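Local coordinates for excretory-secretory protein 2 (Ancylostoma ceylanicum, PDB 3NSW) that is secreted by a parasitic hookworm, adopts a netrin-like fold and probably acts as an immunomodulator, although its precise molecular role is not established, at residues R36-Q41 against I69-D74. Sequence-based numbering, arbitrary orientation.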
ATOM      1  N   ARG A  36       1.598   4.684 -16.297  1.00 47.52           N
ATOM      2  CA  ARG A  36       2.492   3.852 -15.502  1.00 48.92           C
ATOM      3  C   ARG A  36       2.092   3.765 -14.026  1.00 41.58           C
ATOM      4  O   ARG A  36       2.743   3.053 -13.246  1.00 45.01           O
ATOM      5  CB  ARG A  36       3.906   4.405 -15.621  1.00 55.00           C
ATOM      6  CG  ARG A  36       5.025   3.406 -15.438  1.00 66.00           C
ATOM      7  CD  ARG A  36       6.313   4.175 -15.301  1.00 64.88           C
ATOM      8  NE  ARG A  36       7.471   3.467 -15.838  1.00 78.45           N
ATOM      9  CZ  ARG A  36       8.572   4.073 -16.277  1.00 72.68           C
ATOM     10  NH1 ARG A  36       8.658   5.395 -16.255  1.00 69.13           N
ATOM     11  NH2 ARG A  36       9.587   3.359 -16.741  1.00 63.34           N
ATOM     12  N   SER A  37       1.030   4.482 -13.646  1.00 30.73           N
ATOM     13  CA  SER A  37       0.586   4.552 -12.256  0.50 25.02           C
ATOM     14  C   SER A  37      -0.855   4.098 -12.058  1.00 22.14           C
ATOM     15  O   SER A  37      -1.730   4.411 -12.882  1.00 31.61           O
ATOM     16  CB  SER A  37       0.704   5.981 -11.722  0.50 32.71           C
ATOM     17  OG  SER A  37       2.040   6.433 -11.723  0.50 20.21           O
ATOM     18  N   TYR A  38      -1.086   3.394 -10.960  1.00 20.17           N
ATOM     19  CA  TYR A  38      -2.420   3.070 -10.493  1.00 20.86           C
ATOM     20  C   TYR A  38      -2.990   4.289  -9.783  1.00 23.64           C
ATOM     21  O   TYR A  38      -2.270   4.977  -9.055  1.00 25.10           O
ATOM     22  CB  TYR A  38      -2.353   1.890  -9.519  1.00 19.41           C
ATOM     23  CG  TYR A  38      -1.899   0.592 -10.142  1.00 24.28           C
ATOM     24  CD1 TYR A  38      -2.805  -0.225 -10.827  1.00 22.08           C
ATOM     25  CD2 TYR A  38      -0.559   0.174 -10.051  1.00 23.33           C
ATOM     26  CE1 TYR A  38      -2.403  -1.416 -11.392  1.00 29.10           C
ATOM     27  CE2 TYR A  38      -0.145  -1.023 -10.634  1.00 28.97           C
ATOM     28  CZ  TYR A  38      -1.075  -1.814 -11.290  1.00 29.02           C
ATOM     29  OH  TYR A  38      -0.697  -2.998 -11.867  1.00 30.57           O
ATOM     30  N   ASN A  39      -4.278   4.555 -10.001  1.00 20.96           N
ATOM     31  CA  ASN A  39      -5.019   5.550  -9.241  1.00 18.98           C
ATOM     32  C   ASN A  39      -5.580   4.911  -7.982  1.00 16.91           C
ATOM     33  O   ASN A  39      -6.078   3.776  -8.016  1.00 22.81           O
ATOM     34  CB  ASN A  39      -6.181   6.128 -10.065  1.00 21.10           C
ATOM     35  CG  ASN A  39      -5.718   6.950 -11.255  1.00 34.14           C
ATOM     36  OD1 ASN A  39      -6.283   6.839 -12.343  1.00 47.88           O
ATOM     37  ND2 ASN A  39      -4.711   7.791 -11.056  1.00 29.42           N
ATOM     38  N   LEU A  40      -5.499   5.647  -6.877  1.00 18.66           N
ATOM     39  CA  LEU A  40      -5.883   5.150  -5.554  1.00 17.02           C
ATOM     40  C   LEU A  40      -6.890   6.051  -4.849  1.00 19.45           C
ATOM     41  O   LEU A  40      -6.811   7.293  -4.921  1.00 23.63           O
ATOM     42  CB  LEU A  40      -4.652   5.057  -4.639  1.00 20.07           C
ATOM     43  CG  LEU A  40      -3.449   4.267  -5.142  1.00 19.39           C
ATOM     44  CD1 LEU A  40      -2.288   4.397  -4.158  1.00 24.35           C
ATOM     45  CD2 LEU A  40      -3.835   2.805  -5.342  1.00 19.85           C
ATOM     46  N   GLN A  41      -7.833   5.406  -4.176  1.00 19.31           N
ATOM     47  CA  GLN A  41      -8.670   6.050  -3.180  1.00 20.05           C
ATOM     48  C   GLN A  41      -8.193   5.571  -1.819  1.00 19.04           C
ATOM     49  O   GLN A  41      -8.091   4.371  -1.579  1.00 19.42           O
ATOM     50  CB  GLN A  41     -10.145   5.666  -3.382  1.00 26.13           C
ATOM     51  CG  GLN A  41     -11.057   5.972  -2.195  1.00 35.87           C
ATOM     52  CD  GLN A  41     -11.479   7.434  -2.126  1.00 39.62           C
ATOM     53  OE1 GLN A  41     -11.948   8.002  -3.108  1.00 40.03           O
ATOM     54  NE2 GLN A  41     -11.314   8.045  -0.957  1.00 39.10           N
ATOM     55  N   ILE A  69       3.693  -6.565  -9.940  1.00 42.57           N
ATOM     56  CA  ILE A  69       2.316  -6.596  -9.441  1.00 37.02           C
ATOM     57  C   ILE A  69       1.357  -6.424 -10.618  1.00 36.82           C
ATOM     58  O   ILE A  69       1.715  -5.824 -11.634  1.00 39.88           O
ATOM     59  CB  ILE A  69       2.034  -5.514  -8.362  1.00 29.71           C
ATOM     60  CG1 ILE A  69       2.183  -4.099  -8.936  1.00 26.03           C
ATOM     61  CG2 ILE A  69       2.906  -5.731  -7.108  1.00 41.95           C
ATOM     62  CD1 ILE A  69       1.757  -2.981  -7.974  1.00 30.36           C
ATOM     63  N   GLN A  70       0.151  -6.963 -10.481  1.00 32.89           N
ATOM     64  CA  GLN A  70      -0.880  -6.776 -11.493  1.00 29.32           C
ATOM     65  C   GLN A  70      -2.171  -6.498 -10.747  1.00 30.08           C
ATOM     66  O   GLN A  70      -3.014  -7.376 -10.610  1.00 33.06           O
ATOM     67  CB  GLN A  70      -1.026  -8.026 -12.367  1.00 33.19           C
ATOM     68  CG  GLN A  70      -1.747  -7.783 -13.695  1.00 61.98           C
ATOM     69  CD  GLN A  70      -0.863  -7.117 -14.735  1.00 77.41           C
ATOM     70  OE1 GLN A  70       0.054  -7.735 -15.277  1.00 85.55           O
ATOM     71  NE2 GLN A  70      -1.144  -5.851 -15.027  1.00 77.16           N
ATOM     72  N   LEU A  71      -2.299  -5.285 -10.224  1.00 23.20           N
ATOM     73  CA  LEU A  71      -3.456  -4.961  -9.384  1.00 20.72           C
ATOM     74  C   LEU A  71      -4.706  -4.891 -10.246  1.00 23.16           C
ATOM     75  O   LEU A  71      -4.635  -4.563 -11.438  1.00 29.23           O
ATOM     76  CB  LEU A  71      -3.237  -3.654  -8.625  1.00 23.65           C
ATOM     77  CG  LEU A  71      -1.933  -3.546  -7.843  1.00 26.96           C
ATOM     78  CD1 LEU A  71      -1.891  -2.254  -7.024  1.00 29.67           C
ATOM     79  CD2 LEU A  71      -1.739  -4.762  -6.943  1.00 22.06           C
ATOM     80  N   THR A  72      -5.842  -5.230  -9.654  1.00 25.23           N
ATOM     81  CA  THR A  72      -7.093  -5.254 -10.405  1.00 28.75           C
ATOM     82  C   THR A  72      -7.980  -4.055 -10.096  1.00 25.19           C
ATOM     83  O   THR A  72      -7.911  -3.473  -9.012  1.00 23.33           O
ATOM     84  CB  THR A  72      -7.877  -6.565 -10.199  1.00 27.06           C
ATOM     85  OG1 THR A  72      -7.952  -6.870  -8.802  1.00 26.81           O
ATOM     86  CG2 THR A  72      -7.188  -7.725 -10.929  1.00 41.35           C
ATOM     87  N   ALA A  73      -8.809  -3.697 -11.076  1.00 29.35           N
ATOM     88  CA  ALA A  73      -9.727  -2.575 -10.953  1.00 34.21           C
ATOM     89  C   ALA A  73     -10.669  -2.760  -9.763  1.00 20.01           C
ATOM     90  O   ALA A  73     -11.139  -3.871  -9.493  1.00 24.73           O
ATOM     91  CB  ALA A  73     -10.529  -2.407 -12.244  1.00 40.88           C
ATOM     92  N   ASP A  74     -10.913  -1.663  -9.045  1.00 19.42           N
ATOM     93  CA  ASP A  74     -11.943  -1.586  -8.003  1.00 23.12           C
ATOM     94  C   ASP A  74     -11.679  -2.615  -6.914  1.00 22.27           C
ATOM     95  O   ASP A  74     -12.611  -3.167  -6.324  1.00 22.38           O
ATOM     96  CB  ASP A  74     -13.363  -1.794  -8.561  1.00 26.08           C
ATOM     97  CG  ASP A  74     -13.740  -0.806  -9.663  1.00 29.66           C
ATOM     98  OD1 ASP A  74     -13.407   0.388  -9.580  1.00 30.59           O
ATOM     99  OD2 ASP A  74     -14.386  -1.249 -10.615  1.00 31.73           O
TER
HETATM  100  O   HOH W   1       1.605  -3.333 -12.673  1.00 24.35           O
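Tyr-38, on the strand that begins at Ser-37, faces Leu-71 in the irregular loop 69-74 with their CA atoms 8.2 Å apart, a gap too wide for backbone pairing and bridged by the tyrosine side chain. The CG of Tyr-38 stands anti to its own carbonyl carbon (chi1 -65°), and the ring reaches out from the strand to set its hydroxyl against the loop backbone. There the N-H of Leu-71 donates a hydrogen bond to Tyr-38 OH, 3.2 Å from N to O and moderately bent, with 148° at the hydrogen. A water joins the same hydroxyl to the loop a second time: it accepts from Tyr-38 OH at 2.5 Å and donates to Ile-69 O at 2.7 Å. The phenol thus acts as acceptor and donor at once, and this pair of bonds ties down the far end of the ring. Leu-71 lies over one ring face. Its CD1 sits 4.1 Å from the ring centroid and 8° off the normal, a CH-pi contact, while its CB rests above the hydroxyl half, 3.7 Å from Tyr-38 CE1. Ile-69 comes in obliquely on the CE2 side, where the tip of its longer branch, CD1, lies 3.8 Å from Tyr-38 CE2. Lys-33 adds a cation-pi contact to the same ring, and Val-30 of strand 24-33 touches both Tyr-38 and Leu-71. Backbone bonding of Tyr-38 with Leu-62 keeps its strand paired to strand 59-63. The contact fastens the loop between strands 59-63 and 75-82 to the antiparallel part of the sheet in a netrin-like fold, consistent with the protein's membership of the TIMP-like clan.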